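Local coordinates for protein alkyl hydroperoxide reductase AhpD (Legionella pneumophila, PDB 5DIK) that probably reduces alkyl hydroperoxides, as an AhpD-like member of the carboxymuconolactone decarboxylase family possibly involved in the antioxidative response, at residues V65-I73 / P104-A115; K53-A64 / H76-A85. All coordinates share one frame; numbering follows the deposited sequence. Where two conformers were deposited one is given.

Contact 1 of 2, residues V65-I73 / P104-A115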
loop_
_atom_site.group_PDB
_atom_site.type_symbol
_atom_site.label_atom_id
_atom_site.label_comp_id
_atom_site.label_asym_id
_atom_site.label_seq_id
_atom_site.Cartn_x
_atom_site.Cartn_y
_atom_site.Cartn_z
ATOM N N VAL A 65 -8.620 -7.695 -3.679
ATOM C CA VAL A 65 -7.893 -8.550 -2.765
ATOM C C VAL A 65 -6.523 -7.923 -2.506
ATOM O O VAL A 65 -6.096 -7.789 -1.330
ATOM C CB VAL A 65 -7.809 -9.990 -3.303
ATOM C CG1 VAL A 65 -6.779 -10.841 -2.567
ATOM C CG2 VAL A 65 -9.192 -10.624 -3.255
ATOM N N ALA A 66 -5.846 -7.532 -3.577
ATOM C CA ALA A 66 -4.516 -6.928 -3.432
ATOM C C ALA A 66 -4.553 -5.651 -2.614
ATOM O O ALA A 66 -3.650 -5.411 -1.845
ATOM C CB ALA A 66 -3.883 -6.647 -4.790
ATOM N N LYS A 67 -5.621 -4.866 -2.748
ATOM C CA LYS A 67 -5.830 -3.653 -1.979
ATOM C C LYS A 67 -6.446 -3.898 -0.577
ATOM O O LYS A 67 -6.656 -2.949 0.166
ATOM C CB LYS A 67 -6.751 -2.686 -2.736
ATOM C CG LYS A 67 -6.175 -2.134 -4.042
ATOM C CD LYS A 67 -4.983 -1.242 -3.806
ATOM C CE LYS A 67 -5.335 0.161 -3.314
ATOM N NZ LYS A 67 -4.065 0.861 -2.954
ATOM N N GLN A 68 -6.779 -5.146 -0.260
ATOM C CA GLN A 68 -7.264 -5.508 1.082
ATOM C C GLN A 68 -8.463 -4.665 1.480
ATOM O O GLN A 68 -8.547 -4.193 2.596
ATOM C CB GLN A 68 -6.122 -5.359 2.113
ATOM C CG GLN A 68 -4.895 -6.155 1.712
ATOM C CD GLN A 68 -3.695 -6.055 2.660
ATOM O OE1 GLN A 68 -2.633 -6.592 2.354
ATOM N NE2 GLN A 68 -3.848 -5.370 3.787
ATOM N N CYS A 69 -9.413 -4.564 0.552
ATOM C CA CYS A 69 -10.544 -3.693 0.692
ATOM C C CYS A 69 -11.851 -4.527 0.808
ATOM O O CYS A 69 -12.376 -4.982 -0.182
ATOM C CB CYS A 69 -10.624 -2.758 -0.499
ATOM S SG CYS A 69 -11.911 -1.524 -0.218
ATOM N N PRO A 70 -12.338 -4.743 2.042
ATOM C CA PRO A 70 -13.548 -5.610 2.236
ATOM C C PRO A 70 -14.765 -5.106 1.484
ATOM O O PRO A 70 -15.490 -5.902 0.893
ATOM C CB PRO A 70 -13.789 -5.553 3.752
ATOM C CG PRO A 70 -12.447 -5.305 4.337
ATOM C CD PRO A 70 -11.779 -4.334 3.349
ATOM N N GLY A 71 -14.931 -3.793 1.418
ATOM C CA GLY A 71 -15.987 -3.199 0.628
ATOM C C GLY A 71 -15.945 -3.545 -0.828
ATOM O O GLY A 71 -16.961 -3.984 -1.402
ATOM N N CYS A 72 -14.775 -3.340 -1.444
ATOM C CA CYS A 72 -14.547 -3.691 -2.831
ATOM C C CYS A 72 -14.757 -5.180 -3.044
ATOM O O CYS A 72 -15.361 -5.597 -4.025
ATOM C CB CYS A 72 -13.098 -3.383 -3.197
ATOM S SG CYS A 72 -12.549 -1.711 -2.779
ATOM N N ILE A 73 -14.273 -5.975 -2.096
ATOM C CA ILE A 73 -14.420 -7.446 -2.215
ATOM C C ILE A 73 -15.923 -7.819 -2.255
ATOM O O ILE A 73 -16.359 -8.620 -3.101
ATOM C CB ILE A 73 -13.666 -8.184 -1.089
ATOM C CG1 ILE A 73 -12.163 -8.108 -1.365
ATOM C CG2 ILE A 73 -14.066 -9.667 -1.019
ATOM C CD1 ILE A 73 -11.310 -8.528 -0.181
ATOM N N PRO A 104 -0.556 -11.910 3.110
ATOM C CA PRO A 104 -1.683 -10.995 3.255
ATOM C C PRO A 104 -2.773 -11.183 2.197
ATOM O O PRO A 104 -3.978 -11.169 2.531
ATOM C CB PRO A 104 -1.023 -9.617 3.151
ATOM C CG PRO A 104 0.328 -9.861 3.732
ATOM C CD PRO A 104 0.738 -11.204 3.231
ATOM N N SER A 105 -2.357 -11.436 0.956
ATOM C CA SER A 105 -3.327 -11.687 -0.098
ATOM C C SER A 105 -4.040 -13.016 0.057
ATOM O O SER A 105 -5.208 -13.107 -0.268
ATOM C CB SER A 105 -2.706 -11.574 -1.478
ATOM O OG SER A 105 -2.355 -10.219 -1.708
ATOM N N LEU A 106 -3.377 -13.993 0.620
ATOM C CA LEU A 106 -4.065 -15.249 0.988
ATOM C C LEU A 106 -5.186 -15.005 2.000
ATOM O O LEU A 106 -6.271 -15.579 1.874
ATOM C CB LEU A 106 -3.057 -16.259 1.512
ATOM C CG LEU A 106 -3.619 -17.642 1.804
ATOM C CD1 LEU A 106 -4.161 -18.270 0.526
ATOM C CD2 LEU A 106 -2.526 -18.490 2.431
ATOM N N MET A 107 -4.955 -14.132 2.977
ATOM C CA MET A 107 -5.987 -13.755 3.962
ATOM C C MET A 107 -7.226 -13.087 3.345
ATOM O O MET A 107 -8.373 -13.424 3.675
ATOM C CB MET A 107 -5.434 -12.804 5.019
ATOM C CG MET A 107 -4.199 -13.274 5.760
ATOM S SD MET A 107 -4.425 -14.791 6.756
ATOM C CE MET A 107 -3.942 -16.073 5.641
ATOM N N TYR A 108 -7.010 -12.156 2.417
ATOM C CA TYR A 108 -8.124 -11.541 1.723
ATOM C C TYR A 108 -8.749 -12.427 0.652
ATOM O O TYR A 108 -9.920 -12.231 0.280
ATOM C CB TYR A 108 -7.728 -10.127 1.198
ATOM C CG TYR A 108 -7.638 -9.195 2.372
ATOM C CD1 TYR A 108 -8.764 -8.564 2.868
ATOM C CD2 TYR A 108 -6.421 -9.012 3.043
ATOM C CE1 TYR A 108 -8.700 -7.750 3.974
ATOM C CE2 TYR A 108 -6.353 -8.222 4.170
ATOM C CZ TYR A 108 -7.480 -7.585 4.630
ATOM O OH TYR A 108 -7.395 -6.773 5.743
ATOM N N ALA A 109 -7.996 -13.395 0.138
ATOM C CA ALA A 109 -8.595 -14.351 -0.797
ATOM C C ALA A 109 -9.649 -15.158 -0.048
ATOM O O ALA A 109 -10.699 -15.479 -0.606
ATOM C CB ALA A 109 -7.533 -15.250 -1.397
ATOM N N ALA A 110 -9.356 -15.488 1.207
ATOM C CA ALA A 110 -10.331 -16.158 2.058
ATOM C C ALA A 110 -11.593 -15.335 2.211
ATOM O O ALA A 110 -12.697 -15.859 2.077
ATOM C CB ALA A 110 -9.736 -16.487 3.417
ATOM N N GLU A 111 -11.449 -14.034 2.431
ATOM C CA GLU A 111 -12.594 -13.129 2.482
ATOM C C GLU A 111 -13.361 -13.103 1.170
ATOM O O GLU A 111 -14.601 -13.089 1.168
ATOM C CB GLU A 111 -12.154 -11.684 2.820
ATOM C CG GLU A 111 -11.625 -11.521 4.224
ATOM C CD GLU A 111 -11.895 -10.137 4.820
ATOM O OE1 GLU A 111 -12.486 -9.237 4.143
ATOM O OE2 GLU A 111 -11.517 -9.944 5.999
ATOM N N ALA A 112 -12.646 -13.078 0.036
ATOM C CA ALA A 112 -13.324 -13.083 -1.249
ATOM C C ALA A 112 -14.185 -14.370 -1.474
ATOM O O ALA A 112 -15.255 -14.316 -2.063
ATOM C CB ALA A 112 -12.329 -12.933 -2.377
ATOM N N LEU A 113 -13.657 -15.512 -1.072
ATOM C CA LEU A 113 -14.388 -16.771 -1.257
ATOM C C LEU A 113 -15.643 -16.735 -0.370
ATOM O O LEU A 113 -16.714 -17.104 -0.819
ATOM C CB LEU A 113 -13.529 -17.962 -0.896
ATOM C CG LEU A 113 -14.220 -19.318 -1.113
ATOM C CD1 LEU A 113 -14.662 -19.486 -2.559
ATOM C CD2 LEU A 113 -13.300 -20.443 -0.716
ATOM N N GLU A 114 -15.504 -16.263 0.861
ATOM C CA GLU A 114 -16.649 -16.094 1.762
ATOM C C GLU A 114 -17.723 -15.196 1.152
ATOM O O GLU A 114 -18.903 -15.556 1.157
ATOM C CB GLU A 114 -16.212 -15.556 3.133
ATOM C CG GLU A 114 -17.352 -15.356 4.126
ATOM C CD GLU A 114 -16.911 -14.677 5.416
ATOM O OE1 GLU A 114 -15.736 -14.800 5.802
ATOM O OE2 GLU A 114 -17.748 -14.019 6.062
ATOM N N ALA A 115 -17.316 -14.059 0.581
ATOM C CA ALA A 115 -18.240 -13.139 -0.078
ATOM C C ALA A 115 -18.947 -13.751 -1.279
ATOM O O ALA A 115 -20.168 -13.626 -1.416
ATOM C CB ALA A 115 -17.526 -11.846 -0.503
HETATM O O HOH W 1 -3.529 -8.319 -0.207
#

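Contact 2 of 2, residues K53-A64 / H76-A85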
loop_
_atom_site.group_PDB
_atom_site.type_symbol
_atom_site.label_atom_id
_atom_site.label_comp_id
_atom_site.label_asym_id
_atom_site.label_seq_id
_atom_site.Cartn_x
_atom_site.Cartn_y
_atom_site.Cartn_z
ATOM N N LYS A 53 -17.148 -8.276 -19.825
ATOM C CA LYS A 53 -17.417 -7.691 -18.521
ATOM C C LYS A 53 -17.019 -8.644 -17.405
ATOM O O LYS A 53 -16.473 -8.215 -16.408
ATOM C CB LYS A 53 -18.885 -7.349 -18.351
ATOM C CG LYS A 53 -19.354 -6.121 -19.092
ATOM C CD LYS A 53 -20.840 -5.892 -18.796
ATOM C CE LYS A 53 -21.307 -4.495 -19.176
ATOM N NZ LYS A 53 -20.633 -3.425 -18.392
ATOM N N LYS A 54 -17.287 -9.938 -17.569
ATOM C CA LYS A 54 -16.922 -10.909 -16.524
ATOM C C LYS A 54 -15.405 -10.939 -16.288
ATOM O O LYS A 54 -14.946 -10.978 -15.152
ATOM C CB LYS A 54 -17.406 -12.312 -16.910
ATOM C CG LYS A 54 -17.051 -13.398 -15.898
ATOM C CD LYS A 54 -17.423 -14.769 -16.443
ATOM C CE LYS A 54 -16.427 -15.238 -17.489
ATOM N NZ LYS A 54 -16.978 -16.432 -18.170
ATOM N N THR A 55 -14.639 -10.947 -17.364
ATOM C CA THR A 55 -13.185 -10.922 -17.272
ATOM C C THR A 55 -12.702 -9.670 -16.552
ATOM O O THR A 55 -11.799 -9.761 -15.720
ATOM C CB THR A 55 -12.518 -11.033 -18.653
ATOM O OG1 THR A 55 -12.909 -12.262 -19.257
ATOM C CG2 THR A 55 -10.990 -11.019 -18.559
ATOM N N LYS A 56 -13.254 -8.503 -16.926
ATOM C CA LYS A 56 -12.939 -7.253 -16.256
ATOM C C LYS A 56 -13.284 -7.291 -14.779
ATOM O O LYS A 56 -12.504 -6.801 -13.946
ATOM C CB LYS A 56 -13.598 -6.054 -16.937
ATOM C CG LYS A 56 -12.969 -5.763 -18.275
ATOM C CD LYS A 56 -13.512 -4.493 -18.870
ATOM C CE LYS A 56 -13.001 -4.337 -20.292
ATOM N NZ LYS A 56 -13.325 -2.998 -20.779
ATOM N N GLU A 57 -14.393 -7.928 -14.415
ATOM C CA GLU A 57 -14.700 -8.055 -13.003
ATOM C C GLU A 57 -13.777 -8.990 -12.240
ATOM O O GLU A 57 -13.600 -8.790 -11.033
ATOM C CB GLU A 57 -16.137 -8.544 -12.745
ATOM C CG GLU A 57 -17.139 -7.448 -12.880
ATOM C CD GLU A 57 -16.959 -6.304 -11.890
ATOM O OE1 GLU A 57 -16.893 -6.510 -10.665
ATOM O OE2 GLU A 57 -17.000 -5.177 -12.367
ATOM N N LEU A 58 -13.274 -10.037 -12.898
ATOM C CA LEU A 58 -12.272 -10.890 -12.309
ATOM C C LEU A 58 -11.008 -10.064 -12.008
ATOM O O LEU A 58 -10.399 -10.220 -10.945
ATOM C CB LEU A 58 -11.976 -12.102 -13.193
ATOM C CG LEU A 58 -13.111 -13.128 -13.247
ATOM C CD1 LEU A 58 -12.867 -14.137 -14.337
ATOM C CD2 LEU A 58 -13.292 -13.826 -11.902
ATOM N N ILE A 59 -10.638 -9.169 -12.921
ATOM C CA ILE A 59 -9.525 -8.256 -12.682
ATOM C C ILE A 59 -9.811 -7.348 -11.490
ATOM O O ILE A 59 -8.953 -7.190 -10.610
ATOM C CB ILE A 59 -9.203 -7.425 -13.936
ATOM C CG1 ILE A 59 -8.687 -8.351 -15.043
ATOM C CG2 ILE A 59 -8.188 -6.315 -13.629
ATOM C CD1 ILE A 59 -8.703 -7.684 -16.409
ATOM N N ALA A 60 -11.017 -6.798 -11.420
ATOM C CA ALA A 60 -11.412 -5.948 -10.285
ATOM C C ALA A 60 -11.322 -6.719 -8.967
ATOM O O ALA A 60 -10.870 -6.170 -7.972
ATOM C CB ALA A 60 -12.806 -5.383 -10.478
ATOM N N MET A 61 -11.728 -7.983 -8.972
ATOM C CA MET A 61 -11.669 -8.815 -7.741
ATOM C C MET A 61 -10.230 -9.050 -7.299
ATOM O O MET A 61 -9.925 -8.927 -6.118
ATOM C CB MET A 61 -12.368 -10.150 -7.931
ATOM C CG MET A 61 -12.250 -11.064 -6.703
ATOM S SD MET A 61 -12.906 -10.314 -5.189
ATOM C CE MET A 61 -14.613 -10.612 -5.635
ATOM N N ALA A 62 -9.349 -9.358 -8.240
ATOM C CA ALA A 62 -7.927 -9.469 -7.925
ATOM C C ALA A 62 -7.366 -8.212 -7.288
ATOM O O ALA A 62 -6.647 -8.296 -6.276
ATOM C CB ALA A 62 -7.114 -9.847 -9.147
ATOM N N LEU A 63 -7.707 -7.059 -7.855
ATOM C CA LEU A 63 -7.270 -5.768 -7.344
ATOM C C LEU A 63 -7.851 -5.469 -5.960
ATOM O O LEU A 63 -7.171 -4.928 -5.094
ATOM C CB LEU A 63 -7.693 -4.651 -8.325
ATOM C CG LEU A 63 -6.908 -4.598 -9.618
ATOM C CD1 LEU A 63 -7.616 -3.768 -10.684
ATOM C CD2 LEU A 63 -5.561 -3.990 -9.355
ATOM N N ALA A 64 -9.115 -5.826 -5.761
ATOM C CA ALA A 64 -9.741 -5.681 -4.452
ATOM C C ALA A 64 -9.063 -6.478 -3.344
ATOM O O ALA A 64 -8.958 -5.996 -2.208
ATOM C CB ALA A 64 -11.230 -6.036 -4.539
ATOM N N HIS A 76 -17.578 -6.424 -5.704
ATOM C CA HIS A 76 -17.150 -7.163 -6.877
ATOM C C HIS A 76 -17.564 -8.644 -6.844
ATOM O O HIS A 76 -17.831 -9.212 -7.901
ATOM C CB HIS A 76 -15.651 -6.965 -7.132
ATOM C CG HIS A 76 -15.327 -5.543 -7.459
ATOM N ND1 HIS A 76 -15.909 -4.881 -8.522
ATOM C CD2 HIS A 76 -14.578 -4.628 -6.815
ATOM C CE1 HIS A 76 -15.501 -3.626 -8.543
ATOM N NE2 HIS A 76 -14.677 -3.447 -7.527
ATOM N N SER A 77 -17.659 -9.235 -5.651
ATOM C CA SER A 77 -18.243 -10.591 -5.476
ATOM C C SER A 77 -19.672 -10.675 -5.984
ATOM O O SER A 77 -20.057 -11.592 -6.709
ATOM C CB SER A 77 -18.275 -10.958 -3.994
ATOM O OG SER A 77 -17.018 -11.450 -3.662
ATOM N N GLN A 78 -20.452 -9.702 -5.565
ATOM C CA GLN A 78 -21.851 -9.603 -5.942
ATOM C C GLN A 78 -22.012 -9.478 -7.458
ATOM O O GLN A 78 -22.821 -10.178 -8.082
ATOM C CB GLN A 78 -22.456 -8.423 -5.193
ATOM C CG GLN A 78 -23.922 -8.205 -5.372
ATOM C CD GLN A 78 -24.403 -7.065 -4.496
ATOM O OE1 GLN A 78 -23.803 -5.987 -4.464
ATOM N NE2 GLN A 78 -25.485 -7.303 -3.757
ATOM N N THR A 79 -21.210 -8.611 -8.064
ATOM C CA THR A 79 -21.211 -8.470 -9.509
ATOM C C THR A 79 -20.761 -9.774 -10.219
ATOM O O THR A 79 -21.318 -10.135 -11.245
ATOM C CB THR A 79 -20.321 -7.274 -9.916
ATOM O OG1 THR A 79 -20.812 -6.111 -9.264
ATOM C CG2 THR A 79 -20.360 -7.035 -11.384
ATOM N N LEU A 80 -19.737 -10.453 -9.701
ATOM C CA LEU A 80 -19.276 -11.700 -10.324
ATOM C C LEU A 80 -20.403 -12.754 -10.356
ATOM O O LEU A 80 -20.569 -13.464 -11.348
ATOM C CB LEU A 80 -18.087 -12.280 -9.601
ATOM C CG LEU A 80 -16.743 -11.602 -9.860
ATOM C CD1 LEU A 80 -15.727 -12.262 -8.947
ATOM C CD2 LEU A 80 -16.299 -11.694 -11.299
ATOM N N VAL A 81 -21.162 -12.834 -9.272
ATOM C CA VAL A 81 -22.328 -13.732 -9.243
ATOM C C VAL A 81 -23.339 -13.313 -10.312
ATOM O O VAL A 81 -23.795 -14.134 -11.118
ATOM C CB VAL A 81 -22.974 -13.753 -7.865
ATOM C CG1 VAL A 81 -24.320 -14.490 -7.899
ATOM C CG2 VAL A 81 -22.021 -14.400 -6.881
ATOM N N LYS A 82 -23.643 -12.026 -10.370
ATOM C CA LYS A 82 -24.520 -11.508 -11.423
ATOM C C LYS A 82 -24.035 -11.812 -12.841
ATOM O O LYS A 82 -24.837 -12.110 -13.717
ATOM C CB LYS A 82 -24.721 -10.007 -11.253
ATOM C CG LYS A 82 -25.777 -9.436 -12.181
ATOM C CD LYS A 82 -25.881 -7.931 -12.037
ATOM C CE LYS A 82 -26.951 -7.387 -12.973
ATOM N NZ LYS A 82 -27.166 -5.929 -12.753
ATOM N N LEU A 83 -22.725 -11.741 -13.074
ATOM C CA LEU A 83 -22.154 -12.009 -14.393
ATOM C C LEU A 83 -21.882 -13.501 -14.651
ATOM O O LEU A 83 -21.246 -13.837 -15.629
ATOM C CB LEU A 83 -20.867 -11.206 -14.578
ATOM C CG LEU A 83 -21.045 -9.695 -14.661
ATOM C CD1 LEU A 83 -19.700 -8.994 -14.683
ATOM C CD2 LEU A 83 -21.860 -9.318 -15.886
ATOM N N GLN A 84 -22.347 -14.363 -13.751
ATOM C CA GLN A 84 -22.219 -15.811 -13.853
ATOM C C GLN A 84 -20.773 -16.321 -13.948
ATOM O O GLN A 84 -20.477 -17.316 -14.613
ATOM C CB GLN A 84 -23.102 -16.345 -15.011
ATOM C CG GLN A 84 -24.560 -15.921 -14.888
ATOM C CD GLN A 84 -25.400 -16.383 -16.069
ATOM O OE1 GLN A 84 -24.939 -17.136 -16.926
ATOM N NE2 GLN A 84 -26.627 -15.922 -16.125
ATOM N N ALA A 85 -19.877 -15.667 -13.225
ATOM C CA ALA A 85 -18.533 -16.204 -13.045
ATOM C C ALA A 85 -18.619 -17.515 -12.279
ATOM O O ALA A 85 -19.419 -17.645 -11.361
ATOM C CB ALA A 85 -17.670 -15.206 -12.265
#

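Contact 1 of 2, residues V65-I73 / P104-A115
Gln-68 lies across the ring of Tyr-108 where the chain turns from helix 53-66 into helix 70-82, just before the CXXC motif (Cys-69 to Cys-72) that starts the second helix in this AhpD-like fold; its two cysteines form a disulfide. Gln-68 has positive phi and ends the first helix in a Schellman motif. Gln-68 CB makes a CH-pi contact over one ring face, 3.6 Å from the centroid of Tyr-108, and the extended chain carries the amide on almost parallel to the ring, the two planes 9° apart. NE2 is held by Lys-67 O of a second subunit, which helps fix the amide's rotation.

The apolar packing is knobs-into-holes. Val-65 sits among Ser-105, Tyr-108, Ala-109 and Ala-112; with CG1 anti to the backbone N (chi1 166°), that methyl reaches Ser-105 O at 3.6 Å while CG2 meets Ala-112 CB at 4.0 Å. Ile-73 fills the next hole. Ile-73 CG2 comes within 3.5 Å of Ala-112 CA, and Ile-73 CD1 approaches the Tyr-108 ring edge at CD1, 4.0 Å away. Pro-70 CG also faces that edge, near the ring plane.

Polar linkage between the segments runs through one water. It donates to Val-65 O at 2.9 Å. Gln-68 OE1 accepts from the same water at 3.2 Å. Its third hydrogen bond is with Ser-105 OG, at 2.7 Å.

Contact 2 of 2, residues K53-A64 / H76-A85
Glu-57 and His-76 join two neighbouring helices of the AhpD-like fold as a His-carboxylate pair. Helix 53-64 and helix 76-82 run nearly antiparallel, with a signed crossing angle of -158° and axes 9.5 Å apart. The pair brackets the CXXC segment in sequence, with the Glu-CXXC-His spacing known from AhpD relatives.

From its root outward, Glu-57 meets apolar groups before it meets a polar one. Glu-57 CB touches Leu-80 CD2 at 3.5 Å. Glu-57 CG lies against Leu-83 CD1, also 3.5 Å away, and close to Thr-79 CG2. The chain then bends at chi2 (-62°), and the carboxyl carbon CD comes to rest on Thr-79 CG2. At the tip, Glu-57 OE1 accepts a hydrogen bond from His-76 ND1 at 2.9 Å; the N-H...O angle is 150°, and the donor comes from the syn side, slightly out of the carboxylate plane. This bond helps set the rotation of the imidazole, one face of which is covered by Ala-60 CB, 3.7 Å from the centroid of the His-76 ring in a CH-pi contact. His-76 is a knob among Glu-57, Ala-60, Met-61 and Ala-64, and Tyr-99 of a neighbouring subunit packs against it.

One turn on, Leu-80 is the second knob, between Lys-54, Glu-57, Leu-58 and Met-61; the Leu-80 and Leu-58 side chains cross at about a right angle, CD2 to CD2 at 3.7 Å. Lys-54 lays its CD carbon beside Ala-85 CA, where a Schellman motif at Gln-84 closes the helix, and sends NZ on to a salt bridge with Glu-89. At the other end, Met-61, bent at both chi2 and chi3, folds its terminal methyl CE to 3.2 Å from Ser-77 OG, the hydroxyl that is hydrogen-bonded to Ile-73 O.

Both contacts are largely buried and share helix 53-66 and helix 70-82, but contact 2 lies nearer the centre of the chain and pairs those two helices directly, whereas contact 1 sets the turn between them against helix 102-120. Their chemistry follows: contact 2 buries a direct side-chain hydrogen bond among methyls, while contact 1 has none across its segments and relies on an aromatic ring, small residues and a bridging water. Contact 1 touches three neighbouring subunits; contact 2 packs against one of these. They meet where Cys-69 N probably hydrogen-bonds Ala-64 O at 3.1 Å, and where Ala-115 packs on Ser-77.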